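Local coordinates for ethylbenzene dehydrogenase alpha-subunit (Aromatoleum aromaticum, PDB 2IVF), which belongs to the molybdopterin oxidoreductase family and carries a molybdenum atom, MGD, MD1 and an iron/sulfur cluster, at residues M548-W560 and K614-K628. Sequence-based numbering, arbitrary orientation.
Sequences MWLYYHVGYDQLW and KRSGAKMFPDVLFPK. With MD1 (phosphoric acid 4-(2-amino-4-oxo-3,4,5,6,-tetrahydro-pteridin-6-yl)-2-hydroxy-3,4-dimercapto-but-3-en-yl ester guanylate ester), chain N.
Met620 reaches from helix 617-625 into the bend of 548-560 and lies against Tyr556. CB starts 3.6 Å from CE1 of Tyr556. CG then lies over one face of that ring, offset toward the rim and 3.9 Å from its centroid, a CH-pi contact. SD continues above the same face at a longer Met-aromatic distance. Turns at chi2 (-47°) and chi3 (-82°) curl the chain back, so CE ends 3.2 Å from Gly555 O and meets Leu559 CD1 tip to tip.

The far end of Tyr556 is pinned as well: its OH donates to Arg615 O at 2.6 Å, from above the carbonyl plane. Val624 CG1 packs on the backbone at Val554 and Gly555, while Val554 CG1 touches Phe621 CD1 at 3.7 Å. Further along, toward strand 602-606, the Trp549 side chain runs across those of Phe621 and Leu625 at about a right angle, with Leu625 CD2 at its ring edge, 3.7 Å from CH2; Tyr603 of that strand backs this group. At the other end, the extended Lys628 brings NZ to His553 O (2.8 Å), and a water joins NZ to His553 ND1; His553 NE2 is held by Pro594 O.

Arg615 itself faces MD1, whose N8 lies over one face of the guanidinium, toward the rim and 3.2 Å from NH1, while Asp966 forms a salt bridge to NE. Through Tyr556, then, the turn between helices 546-553 and 557-560 is tied to the loop before helix 617-625, whose Arg615 belongs to the MD1 pocket of this molybdopterin oxidoreductase.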
loop_
_atom_site.group_PDB
_atom_site.type_symbol
_atom_site.label_atom_id
_atom_site.label_comp_id
_atom_site.label_asym_id
_atom_site.label_seq_id
_atom_site.Cartn_x
_atom_site.Cartn_y
_atom_site.Cartn_z
ATOM N N MET A 548 -17.607 -13.859 -21.844
ATOM C CA MET A 548 -18.460 -13.995 -23.014
ATOM C C MET A 548 -18.328 -12.799 -23.933
ATOM O O MET A 548 -18.056 -12.971 -25.122
ATOM C CB MET A 548 -19.938 -14.184 -22.657
ATOM C CG MET A 548 -20.223 -15.418 -21.839
ATOM S SD MET A 548 -19.524 -16.922 -22.563
ATOM C CE MET A 548 -20.138 -18.150 -21.386
ATOM N N TRP A 549 -18.535 -11.602 -23.401
ATOM C CA TRP A 549 -18.560 -10.423 -24.256
ATOM C C TRP A 549 -17.099 -10.131 -24.712
ATOM O O TRP A 549 -16.887 -9.735 -25.842
ATOM C CB TRP A 549 -19.221 -9.224 -23.554
ATOM C CG TRP A 549 -18.326 -8.463 -22.667
ATOM C CD1 TRP A 549 -17.873 -8.814 -21.448
ATOM C CD2 TRP A 549 -17.769 -7.198 -22.960
ATOM N NE1 TRP A 549 -17.021 -7.834 -20.948
ATOM C CE2 TRP A 549 -16.939 -6.835 -21.875
ATOM C CE3 TRP A 549 -17.860 -6.353 -24.066
ATOM C CZ2 TRP A 549 -16.247 -5.645 -21.835
ATOM C CZ3 TRP A 549 -17.163 -5.167 -24.041
ATOM C CH2 TRP A 549 -16.372 -4.816 -22.930
ATOM N N LEU A 550 -16.112 -10.420 -23.855
ATOM C CA LEU A 550 -14.718 -10.235 -24.251
ATOM C C LEU A 550 -14.375 -11.122 -25.421
ATOM O O LEU A 550 -13.729 -10.665 -26.385
ATOM C CB LEU A 550 -13.758 -10.485 -23.099
ATOM C CG LEU A 550 -13.794 -9.480 -21.944
ATOM C CD1 LEU A 550 -12.845 -9.920 -20.846
ATOM C CD2 LEU A 550 -13.500 -8.033 -22.424
ATOM N N TYR A 551 -14.865 -12.365 -25.373
ATOM C CA TYR A 551 -14.657 -13.345 -26.448
ATOM C C TYR A 551 -15.344 -12.962 -27.744
ATOM O O TYR A 551 -14.745 -13.048 -28.795
ATOM C CB TYR A 551 -15.205 -14.734 -26.026
ATOM C CG TYR A 551 -15.008 -15.871 -27.015
ATOM C CD1 TYR A 551 -13.823 -16.604 -27.039
ATOM C CD2 TYR A 551 -16.046 -16.282 -27.881
ATOM C CE1 TYR A 551 -13.656 -17.690 -27.947
ATOM C CE2 TYR A 551 -15.879 -17.339 -28.734
ATOM C CZ TYR A 551 -14.680 -18.045 -28.757
ATOM O OH TYR A 551 -14.590 -19.083 -29.656
ATOM N N TYR A 552 -16.604 -12.565 -27.649
ATOM C CA TYR A 552 -17.438 -12.271 -28.804
ATOM C C TYR A 552 -17.291 -10.866 -29.371
ATOM O O TYR A 552 -17.522 -10.661 -30.538
ATOM C CB TYR A 552 -18.900 -12.490 -28.416
ATOM C CG TYR A 552 -19.256 -13.945 -28.379
ATOM C CD1 TYR A 552 -19.178 -14.709 -29.535
ATOM C CD2 TYR A 552 -19.649 -14.578 -27.191
ATOM C CE1 TYR A 552 -19.475 -16.039 -29.527
ATOM C CE2 TYR A 552 -20.004 -15.951 -27.191
ATOM C CZ TYR A 552 -19.907 -16.661 -28.358
ATOM O OH TYR A 552 -20.218 -18.019 -28.422
ATOM N N HIS A 553 -16.874 -9.904 -28.554
ATOM C CA HIS A 553 -16.894 -8.506 -28.974
ATOM C C HIS A 553 -15.571 -7.782 -28.873
ATOM O O HIS A 553 -15.403 -6.734 -29.508
ATOM C CB HIS A 553 -17.916 -7.717 -28.146
ATOM C CG HIS A 553 -19.312 -8.184 -28.346
ATOM N ND1 HIS A 553 -20.009 -7.954 -29.506
ATOM C CD2 HIS A 553 -20.117 -8.931 -27.556
ATOM C CE1 HIS A 553 -21.199 -8.527 -29.411
ATOM N NE2 HIS A 553 -21.293 -9.106 -28.224
ATOM N N VAL A 554 -14.632 -8.312 -28.107
ATOM C CA VAL A 554 -13.381 -7.603 -27.936
ATOM C C VAL A 554 -12.192 -8.361 -28.513
ATOM O O VAL A 554 -11.022 -8.057 -28.208
ATOM C CB VAL A 554 -13.140 -7.217 -26.460
ATOM C CG1 VAL A 554 -11.981 -6.237 -26.381
ATOM C CG2 VAL A 554 -14.422 -6.596 -25.803
ATOM N N GLY A 555 -12.507 -9.369 -29.323
ATOM C CA GLY A 555 -11.524 -10.103 -30.102
ATOM C C GLY A 555 -10.661 -11.077 -29.320
ATOM O O GLY A 555 -9.661 -11.565 -29.849
ATOM N N TYR A 556 -11.073 -11.416 -28.103
ATOM C CA TYR A 556 -10.307 -12.314 -27.285
ATOM C C TYR A 556 -10.420 -13.747 -27.735
ATOM O O TYR A 556 -9.638 -14.569 -27.286
ATOM C CB TYR A 556 -10.666 -12.196 -25.796
ATOM C CG TYR A 556 -10.010 -11.036 -25.074
ATOM C CD1 TYR A 556 -10.577 -9.779 -25.065
ATOM C CD2 TYR A 556 -8.820 -11.214 -24.387
ATOM C CE1 TYR A 556 -9.967 -8.712 -24.350
ATOM C CE2 TYR A 556 -8.232 -10.192 -23.699
ATOM C CZ TYR A 556 -8.795 -8.946 -23.689
ATOM O OH TYR A 556 -8.158 -7.928 -23.011
ATOM N N ASP A 557 -11.319 -14.065 -28.667
ATOM C CA ASP A 557 -11.344 -15.420 -29.194
ATOM C C ASP A 557 -10.024 -15.761 -29.896
ATOM O O ASP A 557 -9.640 -16.931 -29.993
ATOM C CB ASP A 557 -12.495 -15.622 -30.202
ATOM C CG ASP A 557 -12.383 -14.716 -31.421
ATOM O OD1 ASP A 557 -12.232 -13.499 -31.258
ATOM O OD2 ASP A 557 -12.496 -15.191 -32.536
ATOM N N GLN A 558 -9.352 -14.735 -30.419
ATOM C CA GLN A 558 -8.097 -14.946 -31.151
ATOM C C GLN A 558 -6.962 -15.280 -30.198
ATOM O O GLN A 558 -5.973 -15.821 -30.640
ATOM C CB GLN A 558 -7.695 -13.704 -31.946
ATOM C CG GLN A 558 -8.693 -13.238 -32.948
ATOM C CD GLN A 558 -8.496 -11.770 -33.329
ATOM O OE1 GLN A 558 -8.626 -10.857 -32.497
ATOM N NE2 GLN A 558 -8.214 -11.537 -34.607
ATOM N N LEU A 559 -7.088 -14.920 -28.919
ATOM C CA LEU A 559 -6.100 -15.274 -27.915
ATOM C C LEU A 559 -6.475 -16.582 -27.209
ATOM O O LEU A 559 -5.673 -17.508 -27.111
ATOM C CB LEU A 559 -6.002 -14.188 -26.856
ATOM C CG LEU A 559 -5.387 -12.830 -27.231
ATOM C CD1 LEU A 559 -5.871 -12.312 -28.565
ATOM C CD2 LEU A 559 -5.610 -11.820 -26.166
ATOM N N TRP A 560 -7.716 -16.631 -26.734
ATOM C CA TRP A 560 -8.184 -17.724 -25.902
ATOM C C TRP A 560 -8.394 -19.066 -26.605
ATOM O O TRP A 560 -8.518 -20.089 -25.940
ATOM C CB TRP A 560 -9.453 -17.290 -25.181
ATOM C CG TRP A 560 -9.279 -16.122 -24.365
ATOM C CD1 TRP A 560 -8.087 -15.576 -23.933
ATOM C CD2 TRP A 560 -10.313 -15.344 -23.757
ATOM N NE1 TRP A 560 -8.331 -14.519 -23.124
ATOM C CE2 TRP A 560 -9.685 -14.357 -22.979
ATOM C CE3 TRP A 560 -11.704 -15.392 -23.783
ATOM C CZ2 TRP A 560 -10.398 -13.391 -22.304
ATOM C CZ3 TRP A 560 -12.417 -14.446 -23.108
ATOM C CH2 TRP A 560 -11.763 -13.453 -22.357
ATOM N N LYS A 614 -7.982 -5.276 -17.490
ATOM C CA LYS A 614 -8.106 -6.376 -18.456
ATOM C C LYS A 614 -6.750 -6.884 -18.870
ATOM O O LYS A 614 -5.857 -6.118 -19.238
ATOM C CB LYS A 614 -8.889 -6.037 -19.719
ATOM C CG LYS A 614 -10.387 -6.302 -19.635
ATOM C CD LYS A 614 -11.032 -5.539 -18.505
ATOM C CE LYS A 614 -12.552 -5.541 -18.678
ATOM N NZ LYS A 614 -13.292 -5.057 -17.463
ATOM N N ARG A 615 -6.628 -8.197 -18.840
ATOM C CA ARG A 615 -5.413 -8.852 -19.300
ATOM C C ARG A 615 -5.333 -8.659 -20.788
ATOM O O ARG A 615 -6.294 -8.973 -21.519
ATOM C CB ARG A 615 -5.400 -10.349 -18.966
ATOM C CG ARG A 615 -5.061 -10.653 -17.509
ATOM C CD ARG A 615 -6.005 -9.999 -16.510
ATOM N NE ARG A 615 -5.723 -10.468 -15.152
ATOM C CZ ARG A 615 -6.523 -10.202 -14.128
ATOM N NH1 ARG A 615 -7.618 -9.477 -14.332
ATOM N NH2 ARG A 615 -6.238 -10.682 -12.918
ATOM N N SER A 616 -4.209 -8.112 -21.246
ATOM C CA SER A 616 -4.070 -7.671 -22.636
ATOM C C SER A 616 -5.108 -6.613 -23.111
ATOM O O SER A 616 -5.170 -6.280 -24.283
ATOM C CB SER A 616 -4.018 -8.880 -23.569
ATOM O OG SER A 616 -2.862 -9.650 -23.362
ATOM N N GLY A 617 -5.879 -6.047 -22.197
ATOM C CA GLY A 617 -6.857 -5.029 -22.526
ATOM C C GLY A 617 -6.219 -3.800 -23.170
ATOM O O GLY A 617 -6.818 -3.206 -24.061
ATOM N N ALA A 618 -4.975 -3.477 -22.790
ATOM C CA ALA A 618 -4.257 -2.319 -23.367
ATOM C C ALA A 618 -4.077 -2.426 -24.883
ATOM O O ALA A 618 -3.933 -1.418 -25.569
ATOM C CB ALA A 618 -2.891 -2.064 -22.627
ATOM N N LYS A 619 -4.118 -3.641 -25.414
ATOM C CA LYS A 619 -4.087 -3.866 -26.840
ATOM C C LYS A 619 -5.498 -4.093 -27.344
ATOM O O LYS A 619 -5.871 -3.551 -28.384
ATOM C CB LYS A 619 -3.250 -5.102 -27.157
ATOM C CG LYS A 619 -3.171 -5.496 -28.654
ATOM C CD LYS A 619 -2.414 -4.445 -29.463
ATOM C CE LYS A 619 -2.047 -4.944 -30.892
ATOM N NZ LYS A 619 -1.879 -3.761 -31.795
ATOM N N MET A 620 -6.272 -4.937 -26.661
ATOM C CA MET A 620 -7.536 -5.430 -27.270
ATOM C C MET A 620 -8.592 -4.333 -27.198
ATOM O O MET A 620 -9.435 -4.198 -28.085
ATOM C CB MET A 620 -8.041 -6.684 -26.563
ATOM C CG MET A 620 -7.056 -7.907 -26.640
ATOM S SD MET A 620 -6.420 -8.190 -28.309
ATOM C CE MET A 620 -7.795 -9.122 -29.021
ATOM N N PHE A 621 -8.550 -3.544 -26.146
ATOM C CA PHE A 621 -9.540 -2.477 -26.028
ATOM C C PHE A 621 -9.392 -1.415 -27.146
ATOM O O PHE A 621 -10.347 -1.219 -27.922
ATOM C CB PHE A 621 -9.625 -1.922 -24.599
ATOM C CG PHE A 621 -10.625 -2.672 -23.734
ATOM C CD1 PHE A 621 -10.615 -4.065 -23.664
ATOM C CD2 PHE A 621 -11.587 -2.007 -23.012
ATOM C CE1 PHE A 621 -11.521 -4.752 -22.861
ATOM C CE2 PHE A 621 -12.507 -2.708 -22.242
ATOM C CZ PHE A 621 -12.465 -4.061 -22.157
ATOM N N PRO A 622 -8.225 -0.736 -27.242
ATOM C CA PRO A 622 -8.040 0.243 -28.342
ATOM C C PRO A 622 -8.197 -0.383 -29.701
ATOM O O PRO A 622 -8.835 0.204 -30.576
ATOM C CB PRO A 622 -6.607 0.785 -28.116
ATOM C CG PRO A 622 -6.363 0.595 -26.685
ATOM C CD PRO A 622 -7.058 -0.747 -26.350
ATOM N N ASP A 623 -7.676 -1.587 -29.896
ATOM C CA ASP A 623 -7.659 -2.154 -31.252
ATOM C C ASP A 623 -8.979 -2.735 -31.731
ATOM O O ASP A 623 -9.256 -2.731 -32.932
ATOM C CB ASP A 623 -6.601 -3.236 -31.386
ATOM C CG ASP A 623 -5.198 -2.675 -31.502
ATOM O OD1 ASP A 623 -5.005 -1.449 -31.317
ATOM O OD2 ASP A 623 -4.280 -3.490 -31.768
ATOM N N VAL A 624 -9.782 -3.258 -30.805
ATOM C CA VAL A 624 -10.967 -4.022 -31.202
ATOM C C VAL A 624 -12.253 -3.386 -30.688
ATOM O O VAL A 624 -13.164 -3.200 -31.452
ATOM C CB VAL A 624 -10.888 -5.505 -30.756
ATOM C CG1 VAL A 624 -12.092 -6.261 -31.287
ATOM C CG2 VAL A 624 -9.586 -6.189 -31.307
ATOM N N LEU A 625 -12.330 -3.056 -29.404
ATOM C CA LEU A 625 -13.573 -2.512 -28.840
ATOM C C LEU A 625 -13.812 -1.028 -29.119
ATOM O O LEU A 625 -14.866 -0.627 -29.636
ATOM C CB LEU A 625 -13.605 -2.751 -27.332
ATOM C CG LEU A 625 -14.819 -2.189 -26.572
ATOM C CD1 LEU A 625 -16.118 -2.806 -27.113
ATOM C CD2 LEU A 625 -14.712 -2.363 -25.069
ATOM N N PHE A 626 -12.864 -0.190 -28.717
ATOM C CA PHE A 626 -13.051 1.248 -28.851
ATOM C C PHE A 626 -13.569 1.690 -30.214
ATOM O O PHE A 626 -14.485 2.517 -30.254
ATOM C CB PHE A 626 -11.792 2.025 -28.449
ATOM C CG PHE A 626 -11.448 1.947 -26.995
ATOM C CD1 PHE A 626 -12.320 1.408 -26.054
ATOM C CD2 PHE A 626 -10.222 2.448 -26.552
ATOM C CE1 PHE A 626 -11.985 1.375 -24.711
ATOM C CE2 PHE A 626 -9.885 2.420 -25.229
ATOM C CZ PHE A 626 -10.742 1.884 -24.305
ATOM N N PRO A 627 -13.022 1.159 -31.343
ATOM C CA PRO A 627 -13.554 1.492 -32.649
ATOM C C PRO A 627 -15.055 1.235 -32.858
ATOM O O PRO A 627 -15.653 1.867 -33.722
ATOM C CB PRO A 627 -12.696 0.637 -33.602
ATOM C CG PRO A 627 -11.407 0.578 -32.902
ATOM C CD PRO A 627 -11.827 0.308 -31.491
ATOM N N LYS A 628 -15.664 0.353 -32.072
ATOM C CA LYS A 628 -17.099 0.065 -32.238
ATOM C C LYS A 628 -17.924 1.007 -31.377
ATOM O O LYS A 628 -19.108 1.166 -31.580
ATOM C CB LYS A 628 -17.408 -1.348 -31.767
ATOM C CG LYS A 628 -16.815 -2.457 -32.570
ATOM C CD LYS A 628 -16.700 -3.737 -31.693
ATOM C CE LYS A 628 -16.306 -4.912 -32.573
ATOM N NZ LYS A 628 -16.499 -6.251 -31.988
HETATM P PB MD1 N . -9.908 -1.421 -11.051
HETATM O O3B MD1 N . -8.900 -0.418 -10.356
HETATM O O1B MD1 N . -11.129 -1.465 -10.206
HETATM O O2B MD1 N . -9.960 -1.256 -12.521
HETATM O O3A MD1 N . -9.155 -2.801 -10.837
HETATM C C10 MD1 N . -9.357 -3.632 -9.674
HETATM C C11 MD1 N . -8.312 -4.727 -9.821
HETATM O O11 MD1 N . -7.066 -4.077 -9.394
HETATM C C12 MD1 N . -8.606 -5.861 -8.875
HETATM S S12 MD1 N . -9.679 -5.682 -7.556
HETATM C C13 MD1 N . -7.967 -7.069 -8.994
HETATM S S13 MD1 N . -8.233 -8.341 -7.918
HETATM C C14 MD1 N . -7.014 -7.364 -10.089
HETATM N N15 MD1 N . -5.671 -7.696 -9.754
HETATM C C16 MD1 N . -4.713 -7.854 -10.722
HETATM C C15 MD1 N . -3.467 -8.295 -10.316
HETATM O O14 MD1 N . -3.222 -8.555 -9.107
HETATM N N17 MD1 N . -2.535 -8.354 -11.301
HETATM C C17 MD1 N . -2.846 -8.063 -12.630
HETATM N N16 MD1 N . -1.861 -8.181 -13.510
HETATM N N18 MD1 N . -4.081 -7.683 -12.993
HETATM C C20 MD1 N . -5.005 -7.585 -12.061
HETATM N N8 MD1 N . -6.269 -7.251 -12.429
HETATM C C7 MD1 N . -7.361 -7.031 -11.519
HETATM P PA MD1 N . -8.333 1.031 -10.765
HETATM O O1A MD1 N . -7.924 1.661 -9.473
HETATM O O2A MD1 N . -7.278 0.833 -11.785
HETATM O "O5'" MD1 N . -9.536 1.822 -11.412
HETATM C "C5'" MD1 N . -10.566 2.242 -10.524
HETATM C "C4'" MD1 N . -10.847 3.672 -10.735
HETATM O "O4'" MD1 N . -11.755 3.993 -9.687
HETATM C "C1'" MD1 N . -11.511 5.374 -9.418
HETATM N N9 MD1 N . -12.020 5.838 -8.121
HETATM C C4 MD1 N . -13.109 6.583 -7.995
HETATM N N3 MD1 N . -13.960 7.036 -8.946
HETATM C C2 MD1 N . -15.018 7.770 -8.601
HETATM N N2 MD1 N . -15.888 8.216 -9.547
HETATM N N1 MD1 N . -15.165 8.117 -7.273
HETATM C C6 MD1 N . -14.339 7.694 -6.259
HETATM O O6 MD1 N . -14.602 8.004 -5.097
HETATM C C5 MD1 N . -13.259 6.878 -6.630
HETATM N N7 MD1 N . -12.251 6.306 -5.980
HETATM C C8 MD1 N . -11.515 5.670 -6.895
HETATM C "C2'" MD1 N . -9.992 5.510 -9.446
HETATM O "O2'" MD1 N . -9.534 6.855 -9.731
HETATM C "C3'" MD1 N . -9.563 4.475 -10.496
HETATM O "O3'" MD1 N . -9.136 5.100 -11.735
HETATM O O HOH W 1 -15.589 -7.410 -18.610
HETATM O O HOH W 2 -15.347 -9.195 -32.373
HETATM O O HOH W 3 -19.319 -6.651 -31.854
#